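Local coordinates for protein cytochrome C554 (Nitrosomonas europaea, PDB 1FT5) that carries electrons through four covalently bound hemes in ammonia oxidation, accepting them directly from hydroxylamine oxidoreductase, at residues E6-C11 with V86-C91. Sequence-based numbering, arbitrary orientation.
Sequences EGRKKC and VGCESC. With HEM (protoporphyrin IX containing Fe), chain G; PO4 (phosphate ion), chain C.
The thioether sulfur of C88 lies against two side chains of the 6-11 segment, with C11 CB at 3.8 Å and R8 CB at 3.9 Å from C88 SG. Both cysteines are heme anchors: C88 SG is bonded to heme 3, as is C91 SG one helical turn on, C11 SG is bonded to heme 1, and C11 CB also rests on a methyl group of heme 3. Beside them the E89 carboxylate grips two successive amides. E6 N reaches E89 OE2 at 2.8 Å through the syn lone pair; G7 N meets E89 OE1 at 2.7 Å, also on the syn side but 32° out of the carboxylate plane. The backbone N of G95, beyond the 86-91 segment, also donates to E89 OE2. With an alanine in place of E89, the amides of E6 and G7 would probably lose these acceptors and the turn at 6-8 would be freer to shift. G87, having no side chain, lets R8 CD pass its CA at 4.0 Å. A bend at chi3 (-57°) turns the guanidinium edge to a phosphate ion, probably from the crystallisation liquor: R8 NE donates to PO4 O3 and R8 NH2 to PO4 O1, both at 2.9 Å. The buried carboxylate, satisfied by backbone N-H groups, thus ties together the attachment segments of two hemes.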
# COMPACT_ATOMS: atom_id res chain seq x y z
N GLU A 6 8.46 -6.36 6.17
CA GLU A 6 9.35 -7.36 5.61
C GLU A 6 9.44 -7.33 4.08
O GLU A 6 10.36 -7.92 3.50
CB GLU A 6 8.96 -8.78 5.98
CG GLU A 6 9.32 -9.25 7.32
CD GLU A 6 8.88 -10.70 7.46
OE1 GLU A 6 9.76 -11.55 7.72
OE2 GLU A 6 7.65 -10.97 7.25
N GLY A 7 8.51 -6.67 3.40
CA GLY A 7 8.58 -6.70 1.96
C GLY A 7 7.42 -7.45 1.34
O GLY A 7 6.71 -8.14 2.04
N ARG A 8 7.32 -7.38 0.02
CA ARG A 8 6.14 -7.96 -0.64
C ARG A 8 6.20 -9.43 -0.96
O ARG A 8 5.16 -10.03 -1.22
CB ARG A 8 5.91 -7.31 -2.02
CG ARG A 8 5.91 -5.82 -2.09
CD ARG A 8 5.59 -5.41 -3.53
NE ARG A 8 6.48 -5.94 -4.57
CZ ARG A 8 7.66 -5.37 -4.89
NH1 ARG A 8 8.10 -4.25 -4.24
NH2 ARG A 8 8.36 -5.83 -5.90
N LYS A 9 7.39 -9.99 -0.93
CA LYS A 9 7.58 -11.36 -1.43
C LYS A 9 6.63 -12.39 -0.89
O LYS A 9 5.95 -13.05 -1.68
CB LYS A 9 9.00 -11.83 -1.17
CG LYS A 9 9.25 -13.30 -1.59
CD LYS A 9 10.40 -13.92 -0.77
CE LYS A 9 11.74 -13.58 -1.39
NZ LYS A 9 12.92 -14.30 -0.75
N LYS A 10 6.53 -12.50 0.42
CA LYS A 10 5.65 -13.58 0.89
C LYS A 10 4.20 -13.23 0.62
O LYS A 10 3.39 -14.12 0.28
CB LYS A 10 5.89 -13.90 2.38
CG LYS A 10 7.28 -14.60 2.61
CD LYS A 10 7.87 -14.30 3.96
CE LYS A 10 9.41 -14.21 3.87
NZ LYS A 10 9.85 -12.80 3.56
N CYS A 11 3.81 -11.96 0.75
CA CYS A 11 2.43 -11.67 0.42
C CYS A 11 2.12 -12.07 -1.01
O CYS A 11 1.04 -12.60 -1.29
CB CYS A 11 2.13 -10.15 0.52
SG CYS A 11 2.84 -9.26 1.94
N VAL A 86 5.28 1.36 -3.89
CA VAL A 86 4.32 1.36 -2.79
C VAL A 86 3.64 0.02 -2.93
O VAL A 86 2.81 -0.18 -3.80
CB VAL A 86 3.32 2.50 -2.97
CG1 VAL A 86 2.31 2.47 -1.89
CG2 VAL A 86 4.08 3.86 -2.85
N GLY A 87 4.04 -0.86 -2.03
CA GLY A 87 3.60 -2.26 -2.05
C GLY A 87 2.58 -2.65 -1.03
O GLY A 87 1.93 -1.85 -0.36
N CYS A 88 2.50 -3.99 -0.85
CA CYS A 88 1.40 -4.51 -0.04
C CYS A 88 1.27 -3.96 1.35
O CYS A 88 0.22 -3.66 1.85
CB CYS A 88 1.57 -6.07 0.03
SG CYS A 88 2.03 -6.87 -1.48
N GLU A 89 2.41 -3.90 2.07
CA GLU A 89 2.39 -3.48 3.44
C GLU A 89 2.14 -1.97 3.59
O GLU A 89 1.73 -1.55 4.64
CB GLU A 89 3.71 -3.81 4.08
CG GLU A 89 3.97 -5.35 4.24
CD GLU A 89 5.43 -5.61 4.57
OE1 GLU A 89 6.30 -5.25 3.79
OE2 GLU A 89 5.70 -6.14 5.68
N SER A 90 2.42 -1.21 2.53
CA SER A 90 2.11 0.23 2.64
C SER A 90 0.63 0.47 2.86
O SER A 90 0.26 1.48 3.46
CB SER A 90 2.59 1.03 1.41
OG SER A 90 3.99 1.21 1.46
N CYS A 91 -0.24 -0.45 2.40
CA CYS A 91 -1.67 -0.31 2.67
C CYS A 91 -2.17 -1.25 3.76
O CYS A 91 -2.93 -0.87 4.65
CB CYS A 91 -2.50 -0.54 1.38
SG CYS A 91 -2.15 0.78 0.18
CHA HEM G . -7.68 -6.14 -0.39
CHB HEM G . -3.50 -8.52 -1.15
CHC HEM G . -1.36 -4.25 -2.21
CHD HEM G . -5.37 -1.91 -0.81
C1A HEM G . -6.72 -7.14 -0.55
C2A HEM G . -6.98 -8.53 -0.39
C3A HEM G . -5.83 -9.19 -0.57
C4A HEM G . -4.82 -8.23 -0.87
CMA HEM G . -5.57 -10.71 -0.50
CAA HEM G . -8.38 -9.17 -0.05
CBA HEM G . -9.07 -9.74 -1.36
CGA HEM G . -9.19 -8.69 -2.49
O1A HEM G . -9.79 -7.67 -2.24
O2A HEM G . -8.66 -8.94 -3.57
C1B HEM G . -2.52 -7.54 -1.49
C2B HEM G . -1.18 -7.86 -1.87
C3B HEM G . -0.57 -6.66 -2.22
C4B HEM G . -1.60 -5.65 -2.03
CMB HEM G . -0.58 -9.27 -1.89
CAB HEM G . 0.81 -6.35 -2.71
CBB HEM G . 1.12 -7.06 -4.05
C1C HEM G . -2.30 -3.27 -1.89
C2C HEM G . -1.99 -1.88 -1.95
C3C HEM G . -3.05 -1.24 -1.51
C4C HEM G . -4.08 -2.19 -1.22
CMC HEM G . -0.66 -1.26 -2.41
CAC HEM G . -3.17 0.30 -1.29
CBC HEM G . -2.80 1.23 -2.41
C1D HEM G . -6.38 -2.86 -0.61
C2D HEM G . -7.73 -2.54 -0.21
C3D HEM G . -8.40 -3.75 -0.14
C4D HEM G . -7.42 -4.76 -0.47
CMD HEM G . -8.27 -1.16 0.13
CAD HEM G . -9.81 -4.01 0.36
CBD HEM G . -9.79 -4.55 1.75
CGD HEM G . -11.04 -5.36 2.17
O1D HEM G . -11.01 -5.86 3.30
O2D HEM G . -11.96 -5.46 1.36
NA HEM G . -5.39 -6.96 -0.85
NB HEM G . -2.79 -6.16 -1.57
NC HEM G . -3.57 -3.46 -1.46
ND HEM G . -6.16 -4.24 -0.77
FE HEM G . -4.49 -5.21 -1.19
P PO4 C . 6.04 -9.07 -6.46
O1 PO4 C . 7.02 -8.11 -7.15
O2 PO4 C . 6.86 -10.23 -5.82
O3 PO4 C . 5.21 -8.37 -5.36
O4 PO4 C . 5.04 -9.60 -7.51